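Local atomic coordinates of RNase NGR3 (Nicotiana glutinosa, PDB entry 1VD3), a protein that probably cleaves RNA as a secreted ribonuclease of the T2 family, and binds uridine 2'-phosphate in its active-site pocket. Residues A[89-92]-A[93-96]; A[71-74]-A[75-79]; A[108-111]-A[112-116]. All coordinates share one frame; numbering follows the deposited sequence.

Contact 1: residues A[89-92]-A[93-96]; sequences DGVR and FWSH. With U2P (phosphoric acid mono-[2-(2,4-dioxo-3,4-dihydro-2H-pyrimidin-1-yl)-4-hydroxy-5-hydroxymethyl-tetrahydro-furan-3-yl] ester), chain B.
G90 and W94 meet one helical turn apart, the glycine lying flat against the indole at the start of helix 91-102. Followed from its root, W94 begins with CB beside the carbonyl oxygens of G90 and V91. CG stands anti to the carbonyl carbon (chi1 -59°), which turns the indole back under the first turn, and G90 O then lies over the ring near its rim, 3.2 Å from CG. Farther out, G90 CA sits squarely above the six-membered ring, 4.1 Å from its centroid, in a CH-pi contact. On the same face V91 N hangs over the rim. Beyond it V91 CG2 approaches CZ3 at 4.0 Å, the two side chains crossing at about a right angle. The far corner, CH2, comes 3.3 Å from D89 O. NE1 donates to W80 O, and helix 73-79 covers the other face of the indole.

G90 adopts a positive phi (102°) as it presents its CA to the indole. D89 OD1 accepts from V91 N at 2.8 Å, an Asx turn just ahead of the helix. The backbone bond from W94 N to G90 O (2.9 Å) opens the alpha-helical series, which S95 and H96 continue. At the other end H96 directs NE2 onto O1P of U2P, a very short hydrogen bond of 2.4 Å. K100 and H101, further along the same helix, and H43 of strand 41-48 also hydrogen-bond U2P, so helix 91-102 supplies much of the ligand pocket, consistent with the active site of the RNase T2 family.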
ATOM      1  N   ASP A  89       0.109 -15.638  -8.930  1.00 28.42           N
ATOM      2  CA  ASP A  89       1.459 -15.397  -8.437  1.00 30.89           C
ATOM      3  C   ASP A  89       1.742 -13.916  -8.208  1.00 30.86           C
ATOM      4  O   ASP A  89       2.760 -13.561  -7.612  1.00 34.60           O
ATOM      5  CB  ASP A  89       2.503 -15.972  -9.402  1.00 33.19           C
ATOM      6  CG  ASP A  89       2.323 -15.481 -10.826  1.00 33.81           C
ATOM      7  OD1 ASP A  89       1.746 -14.393 -11.022  1.00 32.88           O
ATOM      8  OD2 ASP A  89       2.780 -16.180 -11.756  1.00 37.51           O
ATOM      9  N   GLY A  90       0.845 -13.060  -8.690  1.00 28.82           N
ATOM     10  CA  GLY A  90       1.012 -11.625  -8.513  1.00 27.41           C
ATOM     11  C   GLY A  90       1.523 -10.865  -9.724  1.00 25.95           C
ATOM     12  O   GLY A  90       1.432  -9.634  -9.775  1.00 21.81           O
ATOM     13  N   VAL A  91       2.055 -11.589 -10.705  1.00 23.69           N
ATOM     14  CA  VAL A  91       2.593 -10.965 -11.909  1.00 25.12           C
ATOM     15  C   VAL A  91       1.593 -10.068 -12.627  1.00 25.48           C
ATOM     16  O   VAL A  91       1.962  -9.007 -13.130  1.00 23.34           O
ATOM     17  CB  VAL A  91       3.123 -12.024 -12.897  1.00 24.83           C
ATOM     18  CG1 VAL A  91       3.623 -11.354 -14.169  1.00 26.92           C
ATOM     19  CG2 VAL A  91       4.248 -12.812 -12.243  1.00 26.51           C
ATOM     20  N   ARG A  92       0.335 -10.492 -12.688  1.00 25.99           N
ATOM     21  CA  ARG A  92      -0.691  -9.689 -13.348  1.00 27.86           C
ATOM     22  C   ARG A  92      -0.842  -8.360 -12.622  1.00 25.47           C
ATOM     23  O   ARG A  92      -0.894  -7.298 -13.245  1.00 22.56           O
ATOM     24  CB  ARG A  92      -2.045 -10.412 -13.347  1.00 31.45           C
ATOM     25  CG  ARG A  92      -3.188  -9.535 -13.854  1.00 40.47           C
ATOM     26  CD  ARG A  92      -4.562 -10.184 -13.705  1.00 47.04           C
ATOM     27  NE  ARG A  92      -4.784 -11.271 -14.657  1.00 52.68           N
ATOM     28  CZ  ARG A  92      -5.940 -11.915 -14.795  1.00 56.63           C
ATOM     29  NH1 ARG A  92      -6.981 -11.583 -14.042  1.00 56.64           N
ATOM     30  NH2 ARG A  92      -6.057 -12.894 -15.683  1.00 58.17           N
ATOM     31  N   PHE A  93      -0.920  -8.434 -11.298  1.00 19.85           N
ATOM     32  CA  PHE A  93      -1.072  -7.250 -10.465  1.00 19.92           C
ATOM     33  C   PHE A  93       0.139  -6.327 -10.602  1.00 17.85           C
ATOM     34  O   PHE A  93      -0.010  -5.110 -10.719  1.00 15.75           O
ATOM     35  CB  PHE A  93      -1.269  -7.679  -9.008  1.00 17.96           C
ATOM     36  CG  PHE A  93      -1.505  -6.539  -8.057  1.00 21.38           C
ATOM     37  CD1 PHE A  93      -2.251  -5.427  -8.440  1.00 19.65           C
ATOM     38  CD2 PHE A  93      -1.019  -6.602  -6.754  1.00 19.96           C
ATOM     39  CE1 PHE A  93      -2.509  -4.392  -7.535  1.00 18.96           C
ATOM     40  CE2 PHE A  93      -1.271  -5.574  -5.844  1.00 21.87           C
ATOM     41  CZ  PHE A  93      -2.019  -4.467  -6.237  1.00 19.91           C
ATOM     42  N   TRP A  94       1.335  -6.904 -10.600  1.00 17.53           N
ATOM     43  CA  TRP A  94       2.548  -6.102 -10.737  1.00 19.59           C
ATOM     44  C   TRP A  94       2.614  -5.490 -12.125  1.00 18.88           C
ATOM     45  O   TRP A  94       3.075  -4.361 -12.298  1.00 16.69           O
ATOM     46  CB  TRP A  94       3.798  -6.951 -10.490  1.00 17.14           C
ATOM     47  CG  TRP A  94       3.817  -7.583  -9.136  1.00 18.13           C
ATOM     48  CD1 TRP A  94       3.335  -7.047  -7.975  1.00 16.08           C
ATOM     49  CD2 TRP A  94       4.339  -8.872  -8.796  1.00 18.88           C
ATOM     50  NE1 TRP A  94       3.518  -7.923  -6.936  1.00 16.71           N
ATOM     51  CE2 TRP A  94       4.132  -9.052  -7.411  1.00 18.69           C
ATOM     52  CE3 TRP A  94       4.963  -9.893  -9.527  1.00 22.40           C
ATOM     53  CZ2 TRP A  94       4.523 -10.214  -6.740  1.00 19.60           C
ATOM     54  CZ3 TRP A  94       5.353 -11.047  -8.860  1.00 21.29           C
ATOM     55  CH2 TRP A  94       5.130 -11.198  -7.479  1.00 21.65           C
ATOM     56  N   SER A  95       2.158  -6.242 -13.121  1.00 18.35           N
ATOM     57  CA  SER A  95       2.162  -5.743 -14.486  1.00 19.68           C
ATOM     58  C   SER A  95       1.217  -4.552 -14.560  1.00 18.94           C
ATOM     59  O   SER A  95       1.545  -3.516 -15.139  1.00 17.68           O
ATOM     60  CB  SER A  95       1.697  -6.830 -15.452  1.00 21.28           C
ATOM     61  OG  SER A  95       1.571  -6.309 -16.761  1.00 27.62           O
ATOM     62  N   HIS A  96       0.041  -4.715 -13.963  1.00 16.69           N
ATOM     63  CA  HIS A  96      -0.971  -3.673 -13.938  1.00 16.72           C
ATOM     64  C   HIS A  96      -0.467  -2.391 -13.280  1.00 13.65           C
ATOM     65  O   HIS A  96      -0.647  -1.303 -13.821  1.00 14.22           O
ATOM     66  CB  HIS A  96      -2.210  -4.165 -13.189  1.00 16.81           C
ATOM     67  CG  HIS A  96      -3.173  -3.073 -12.842  1.00 19.34           C
ATOM     68  ND1 HIS A  96      -3.916  -2.407 -13.793  1.00 20.31           N
ATOM     69  CD2 HIS A  96      -3.497  -2.517 -11.652  1.00 18.97           C
ATOM     70  CE1 HIS A  96      -4.657  -1.486 -13.204  1.00 19.59           C
ATOM     71  NE2 HIS A  96      -4.422  -1.533 -11.903  1.00 18.92           N
TER
HETATM   72  O5' U2P B 214     -10.185   2.631  -4.961  1.00 47.66           O
HETATM   73  C5' U2P B 214      -9.737   3.488  -6.039  1.00 37.50           C
HETATM   74  C4' U2P B 214      -8.783   2.715  -6.961  1.00 34.84           C
HETATM   75  O4' U2P B 214      -8.306   3.628  -8.059  1.00 32.96           O
HETATM   76  C1' U2P B 214      -6.805   3.851  -8.138  1.00 31.77           C
HETATM   77  N1  U2P B 214      -6.310   5.273  -7.880  1.00 28.14           N
HETATM   78  C6  U2P B 214      -6.997   5.936  -6.893  1.00 24.92           C
HETATM   79  C5  U2P B 214      -6.541   7.164  -6.344  1.00 27.00           C
HETATM   80  C4  U2P B 214      -5.305   7.757  -6.901  1.00 24.74           C
HETATM   81  O4  U2P B 214      -4.785   8.760  -6.420  1.00 24.13           O
HETATM   82  N3  U2P B 214      -4.750   7.084  -8.035  1.00 23.63           N
HETATM   83  C2  U2P B 214      -5.207   5.864  -8.588  1.00 23.96           C
HETATM   84  O2  U2P B 214      -4.676   5.403  -9.577  1.00 28.27           O
HETATM   85  C2' U2P B 214      -6.317   2.641  -7.312  1.00 32.50           C
HETATM   86  O2' U2P B 214      -6.232   1.420  -8.107  1.00 32.98           O
HETATM   87  P   U2P B 214      -5.090   1.014  -9.110  1.00 21.39           P
HETATM   88  O1P U2P B 214      -5.000  -0.063 -10.063  1.00 27.21           O
HETATM   89  O2P U2P B 214      -4.393   2.252  -9.577  1.00 29.26           O
HETATM   90  O3P U2P B 214      -4.124   0.455  -8.179  1.00 25.63           O
HETATM   91  C3' U2P B 214      -7.429   2.409  -6.275  1.00 32.12           C
HETATM   92  O3' U2P B 214      -7.379   0.996  -5.856  1.00 31.16           O

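Contact 2: residues A[71-74]-A[75-79]; sequences DLIS and TMEKN
The carboxylate of E77 has I73 CG2 above one face, 4.0 Å from OE2, while OE1 passes S74 CA and accepts a hydrogen bond from a water. That water also donates to S74 O at 2.8 Å, tying the side chain to the carbonyl of the residue three places earlier. The E77 chain reaches this place because CG lies beside the backbone N (chi1 -61°) and runs close over I73 O before extending outward. I73 O is itself the acceptor for E77 N at 2.8 Å.

One residue earlier, L72 O takes a straight bond from M76 N (2.9 Å) and a weak one from T75 N. M76 CG lies against the same oxygen, and SD rests 4.1 Å from L72 CB. A second water gathers the polar start of the segment: it donates to D71 O and hydrogen-bonds with S74 OG and T75 OG1, each at 2.6 Å. S74 OG stands between its backbone N and carbonyl carbon (chi1 67°), turned to meet that water. Toward the C-terminal end T75 O receives both K78 N and N79 N.

The chemistry thus divides the short helix 73-79. I73 and M76 turn apolar groups to W94 of helix 91-102, and L72 and M76 meet helix 109-123. S74, T75 and the carboxylate of E77 instead use water to link polar atoms one turn apart, as expected of an amphipathic helix at the protein surface.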
ATOM      1  N   ASP A  71      15.138 -11.564  -9.400  1.00 21.43           N
ATOM      2  CA  ASP A  71      15.610 -11.814  -8.043  1.00 20.79           C
ATOM      3  C   ASP A  71      14.788 -11.150  -6.941  1.00 19.71           C
ATOM      4  O   ASP A  71      15.007 -11.409  -5.759  1.00 19.77           O
ATOM      5  CB  ASP A  71      17.076 -11.388  -7.931  1.00 23.81           C
ATOM      6  CG  ASP A  71      17.280  -9.914  -8.225  1.00 23.40           C
ATOM      7  OD1 ASP A  71      16.654  -9.400  -9.177  1.00 23.99           O
ATOM      8  OD2 ASP A  71      18.075  -9.276  -7.509  1.00 23.24           O
ATOM      9  N   LEU A  72      13.844 -10.299  -7.328  1.00 20.16           N
ATOM     10  CA  LEU A  72      12.992  -9.609  -6.364  1.00 18.20           C
ATOM     11  C   LEU A  72      11.619 -10.280  -6.254  1.00 18.07           C
ATOM     12  O   LEU A  72      10.862 -10.010  -5.318  1.00 17.90           O
ATOM     13  CB  LEU A  72      12.802  -8.146  -6.786  1.00 17.73           C
ATOM     14  CG  LEU A  72      14.065  -7.294  -6.960  1.00 18.35           C
ATOM     15  CD1 LEU A  72      13.666  -5.883  -7.363  1.00 18.21           C
ATOM     16  CD2 LEU A  72      14.866  -7.270  -5.665  1.00 18.26           C
ATOM     17  N   ILE A  73      11.309 -11.158  -7.205  1.00 17.31           N
ATOM     18  CA  ILE A  73      10.015 -11.840  -7.234  1.00 19.36           C
ATOM     19  C   ILE A  73       9.634 -12.574  -5.950  1.00 19.43           C
ATOM     20  O   ILE A  73       8.509 -12.440  -5.474  1.00 16.85           O
ATOM     21  CB  ILE A  73       9.937 -12.861  -8.397  1.00 22.96           C
ATOM     22  CG1 ILE A  73      10.229 -12.174  -9.734  1.00 27.24           C
ATOM     23  CG2 ILE A  73       8.546 -13.493  -8.436  1.00 22.62           C
ATOM     24  CD1 ILE A  73       9.164 -11.208 -10.186  1.00 28.61           C
ATOM     25  N   SER A  74      10.550 -13.360  -5.391  1.00 21.33           N
ATOM     26  CA  SER A  74      10.224 -14.099  -4.174  1.00 22.68           C
ATOM     27  C   SER A  74       9.844 -13.157  -3.034  1.00 23.39           C
ATOM     28  O   SER A  74       8.979 -13.483  -2.221  1.00 23.57           O
ATOM     29  CB  SER A  74      11.391 -14.996  -3.746  1.00 24.37           C
ATOM     30  OG  SER A  74      12.509 -14.235  -3.342  1.00 28.19           O
ATOM     31  N   THR A  75      10.486 -11.991  -2.977  1.00 19.17           N
ATOM     32  CA  THR A  75      10.190 -11.014  -1.930  1.00 21.02           C
ATOM     33  C   THR A  75       8.855 -10.346  -2.225  1.00 19.37           C
ATOM     34  O   THR A  75       8.041 -10.139  -1.331  1.00 20.04           O
ATOM     35  CB  THR A  75      11.270  -9.917  -1.851  1.00 20.86           C
ATOM     36  OG1 THR A  75      12.547 -10.519  -1.608  1.00 27.30           O
ATOM     37  CG2 THR A  75      10.960  -8.940  -0.720  1.00 22.14           C
ATOM     38  N   MET A  76       8.643 -10.018  -3.494  1.00 18.47           N
ATOM     39  CA  MET A  76       7.413  -9.373  -3.922  1.00 19.37           C
ATOM     40  C   MET A  76       6.201 -10.275  -3.714  1.00 18.01           C
ATOM     41  O   MET A  76       5.108  -9.794  -3.410  1.00 16.33           O
ATOM     42  CB  MET A  76       7.536  -8.962  -5.386  1.00 18.98           C
ATOM     43  CG  MET A  76       8.459  -7.769  -5.581  1.00 22.21           C
ATOM     44  SD  MET A  76       8.812  -7.423  -7.299  1.00 21.71           S
ATOM     45  CE  MET A  76       7.138  -7.181  -7.934  1.00 26.20           C
ATOM     46  N   GLU A  77       6.390 -11.582  -3.867  1.00 17.75           N
ATOM     47  CA  GLU A  77       5.278 -12.504  -3.662  1.00 19.96           C
ATOM     48  C   GLU A  77       4.817 -12.400  -2.218  1.00 19.30           C
ATOM     49  O   GLU A  77       3.659 -12.665  -1.909  1.00 20.22           O
ATOM     50  CB  GLU A  77       5.702 -13.945  -3.965  1.00 20.98           C
ATOM     51  CG  GLU A  77       6.162 -14.160  -5.394  1.00 23.56           C
ATOM     52  CD  GLU A  77       6.471 -15.613  -5.695  1.00 30.56           C
ATOM     53  OE1 GLU A  77       7.185 -16.251  -4.895  1.00 32.05           O
ATOM     54  OE2 GLU A  77       6.005 -16.115  -6.738  1.00 36.79           O
ATOM     55  N   LYS A  78       5.725 -11.998  -1.334  1.00 22.02           N
ATOM     56  CA  LYS A  78       5.389 -11.878   0.080  1.00 22.41           C
ATOM     57  C   LYS A  78       5.074 -10.465   0.560  1.00 21.79           C
ATOM     58  O   LYS A  78       4.317 -10.296   1.511  1.00 23.52           O
ATOM     59  CB  LYS A  78       6.510 -12.465   0.942  1.00 25.59           C
ATOM     60  CG  LYS A  78       6.606 -13.983   0.871  1.00 31.17           C
ATOM     61  CD  LYS A  78       7.471 -14.534   1.989  1.00 38.03           C
ATOM     62  CE  LYS A  78       7.521 -16.057   1.951  1.00 41.76           C
ATOM     63  NZ  LYS A  78       8.285 -16.619   3.104  1.00 41.60           N
ATOM     64  N   ASN A  79       5.646  -9.455  -0.087  1.00 20.35           N
ATOM     65  CA  ASN A  79       5.410  -8.076   0.332  1.00 20.38           C
ATOM     66  C   ASN A  79       4.500  -7.281  -0.598  1.00 18.19           C
ATOM     67  O   ASN A  79       4.111  -6.155  -0.273  1.00 14.30           O
ATOM     68  CB  ASN A  79       6.739  -7.327   0.486  1.00 23.48           C
ATOM     69  CG  ASN A  79       7.616  -7.912   1.577  1.00 28.78           C
ATOM     70  OD1 ASN A  79       7.133  -8.302   2.640  1.00 28.88           O
ATOM     71  ND2 ASN A  79       8.917  -7.963   1.322  1.00 27.99           N
TER
HETATM   72  O   HOH W   1      13.390 -11.814  -3.706  1.00 20.93           O
HETATM   73  O   HOH W   2       8.067 -16.066  -1.910  1.00 27.58           O

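Contact 3: residues A[108-111]-A[112-116]; sequences GERA and YFQAA
The opening turns of helix 109-123, entered through G108 at the N-cap position, set E109 against F113 and lay the helix on the beta-sheet of the RNase T2 fold. Y112 N donates to G108 O at 2.9 Å, F113 N to E109 O at 3.2 Å and Q114 N to R110 O at 2.9 Å, so the alpha-helical pattern is regular from the first residue.

E109 runs out with CG trans to its own N (chi1 -174°) and passes the phenyl ring, CG lying 3.9 Å from F113 CE1. Carboxylate and ring are almost perpendicular, 84° apart, and OE1 continues away to accept from D65 N. F113 packs further on W94 and W98 of helix 91-102 and meets W80.

Y112 leaves the backbone in a different direction, and its OH donates a hydrogen bond to L45 O on strand 41-48, where A115 and A116 also rest. Its ring lies beside H101, a predicted active-site residue. Y112 CD2 stands 3.9 Å above the plane of the F113 ring, toward its rim, and the two rings are nearly perpendicular. R110 and Q114 turn their polar ends elsewhere: R110 NH1 forms a salt bridge with D71 OD1 and a hydrogen bond with E68 O, and Q114 NE2 bonds to D118 OD1. E109 O itself meets the edge of the F113 ring near its plane, 3.1 Å from CD1.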
ATOM      1  N   GLY A 108      13.010   3.538 -13.774  1.00 16.07           N
ATOM      2  CA  GLY A 108      13.210   2.351 -14.581  1.00 16.91           C
ATOM      3  C   GLY A 108      12.400   1.271 -13.895  1.00 17.64           C
ATOM      4  O   GLY A 108      12.042   1.429 -12.726  1.00 16.80           O
ATOM      5  N   GLU A 109      12.108   0.179 -14.591  1.00 16.02           N
ATOM      6  CA  GLU A 109      11.300  -0.876 -13.994  1.00 17.43           C
ATOM      7  C   GLU A 109      11.845  -1.418 -12.673  1.00 15.54           C
ATOM      8  O   GLU A 109      11.113  -1.518 -11.686  1.00 13.35           O
ATOM      9  CB  GLU A 109      11.116  -2.030 -14.980  1.00 21.47           C
ATOM     10  CG  GLU A 109      10.167  -3.093 -14.470  1.00 26.40           C
ATOM     11  CD  GLU A 109      10.086  -4.297 -15.384  1.00 28.63           C
ATOM     12  OE1 GLU A 109       9.653  -4.139 -16.545  1.00 30.80           O
ATOM     13  OE2 GLU A 109      10.457  -5.401 -14.932  1.00 30.21           O
ATOM     14  N   ARG A 110      13.122  -1.772 -12.635  1.00 14.10           N
ATOM     15  CA  ARG A 110      13.675  -2.308 -11.399  1.00 14.17           C
ATOM     16  C   ARG A 110      13.701  -1.265 -10.278  1.00 15.07           C
ATOM     17  O   ARG A 110      13.461  -1.589  -9.113  1.00 12.27           O
ATOM     18  CB  ARG A 110      15.083  -2.862 -11.638  1.00 17.43           C
ATOM     19  CG  ARG A 110      15.633  -3.613 -10.443  1.00 18.17           C
ATOM     20  CD  ARG A 110      17.037  -4.147 -10.700  1.00 17.26           C
ATOM     21  NE  ARG A 110      17.582  -4.763  -9.495  1.00 18.62           N
ATOM     22  CZ  ARG A 110      17.386  -6.028  -9.134  1.00 15.51           C
ATOM     23  NH1 ARG A 110      16.657  -6.844  -9.890  1.00 17.72           N
ATOM     24  NH2 ARG A 110      17.912  -6.472  -8.001  1.00 17.85           N
ATOM     25  N   ALA A 111      13.978  -0.014 -10.635  1.00 14.28           N
ATOM     26  CA  ALA A 111      14.041   1.064  -9.653  1.00 13.18           C
ATOM     27  C   ALA A 111      12.671   1.292  -9.037  1.00 14.57           C
ATOM     28  O   ALA A 111      12.557   1.584  -7.845  1.00 12.97           O
ATOM     29  CB  ALA A 111      14.537   2.353 -10.313  1.00 15.32           C
ATOM     30  N   TYR A 112      11.636   1.161  -9.863  1.00 12.69           N
ATOM     31  CA  TYR A 112      10.257   1.343  -9.416  1.00 14.24           C
ATOM     32  C   TYR A 112       9.890   0.304  -8.360  1.00 14.82           C
ATOM     33  O   TYR A 112       9.384   0.632  -7.287  1.00 11.00           O
ATOM     34  CB  TYR A 112       9.295   1.215 -10.607  1.00 14.46           C
ATOM     35  CG  TYR A 112       7.832   1.371 -10.239  1.00 14.20           C
ATOM     36  CD1 TYR A 112       7.295   2.624  -9.929  1.00 13.97           C
ATOM     37  CD2 TYR A 112       6.994   0.263 -10.179  1.00 13.98           C
ATOM     38  CE1 TYR A 112       5.955   2.764  -9.565  1.00 16.70           C
ATOM     39  CE2 TYR A 112       5.657   0.387  -9.815  1.00 14.06           C
ATOM     40  CZ  TYR A 112       5.145   1.640  -9.507  1.00 14.82           C
ATOM     41  OH  TYR A 112       3.832   1.755  -9.127  1.00 16.20           O
ATOM     42  N   PHE A 113      10.130  -0.963  -8.666  1.00 10.15           N
ATOM     43  CA  PHE A 113       9.790  -1.997  -7.700  1.00 13.98           C
ATOM     44  C   PHE A 113      10.686  -1.978  -6.461  1.00 14.89           C
ATOM     45  O   PHE A 113      10.215  -2.210  -5.347  1.00 13.86           O
ATOM     46  CB  PHE A 113       9.795  -3.367  -8.382  1.00 11.49           C
ATOM     47  CG  PHE A 113       8.631  -3.564  -9.306  1.00 15.90           C
ATOM     48  CD1 PHE A 113       8.735  -3.273 -10.660  1.00 16.33           C
ATOM     49  CD2 PHE A 113       7.399  -3.978  -8.804  1.00 18.52           C
ATOM     50  CE1 PHE A 113       7.623  -3.389 -11.504  1.00 14.64           C
ATOM     51  CE2 PHE A 113       6.284  -4.096  -9.637  1.00 19.10           C
ATOM     52  CZ  PHE A 113       6.400  -3.799 -10.991  1.00 17.74           C
ATOM     53  N   GLN A 114      11.965  -1.668  -6.646  1.00 14.50           N
ATOM     54  CA  GLN A 114      12.886  -1.614  -5.513  1.00 12.24           C
ATOM     55  C   GLN A 114      12.467  -0.477  -4.580  1.00 11.41           C
ATOM     56  O   GLN A 114      12.510  -0.613  -3.364  1.00 13.06           O
ATOM     57  CB  GLN A 114      14.316  -1.381  -5.998  1.00 13.86           C
ATOM     58  CG  GLN A 114      15.351  -1.461  -4.892  1.00 20.09           C
ATOM     59  CD  GLN A 114      15.528  -2.873  -4.370  1.00 21.03           C
ATOM     60  OE1 GLN A 114      15.954  -3.767  -5.102  1.00 24.32           O
ATOM     61  NE2 GLN A 114      15.198  -3.083  -3.100  1.00 21.17           N
ATOM     62  N   ALA A 115      12.058   0.641  -5.164  1.00 11.21           N
ATOM     63  CA  ALA A 115      11.613   1.788  -4.385  1.00 12.17           C
ATOM     64  C   ALA A 115      10.440   1.385  -3.494  1.00 13.18           C
ATOM     65  O   ALA A 115      10.434   1.670  -2.302  1.00 12.87           O
ATOM     66  CB  ALA A 115      11.196   2.926  -5.317  1.00 11.55           C
ATOM     67  N   ALA A 116       9.449   0.718  -4.082  1.00 14.53           N
ATOM     68  CA  ALA A 116       8.280   0.280  -3.330  1.00 15.29           C
ATOM     69  C   ALA A 116       8.704  -0.613  -2.169  1.00 15.95           C
ATOM     70  O   ALA A 116       8.253  -0.438  -1.032  1.00 12.88           O
ATOM     71  CB  ALA A 116       7.321  -0.474  -4.244  1.00 13.08           C
TER

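Overall arrangement
The three contacts follow one another along the chain, contact 2 first and contact 3 last, and their helices close on a shared aromatic and methionine core. M76 of contact 2 lies at its middle: its CE is 3.4 Å from W94 CD2 of contact 1 and packs also on F113 of contact 3. F113 CZ in turn reaches W94 O at 3.6 Å. At the surface D71 OD1 and R110 NH1 form a salt bridge of 2.7 Å between contacts 2 and 3. Only contact 1 touches U2P directly, through H96; at the nearest, the side chain of Y112 is about 8 Å from the ligand and that of M76 about 14 Å.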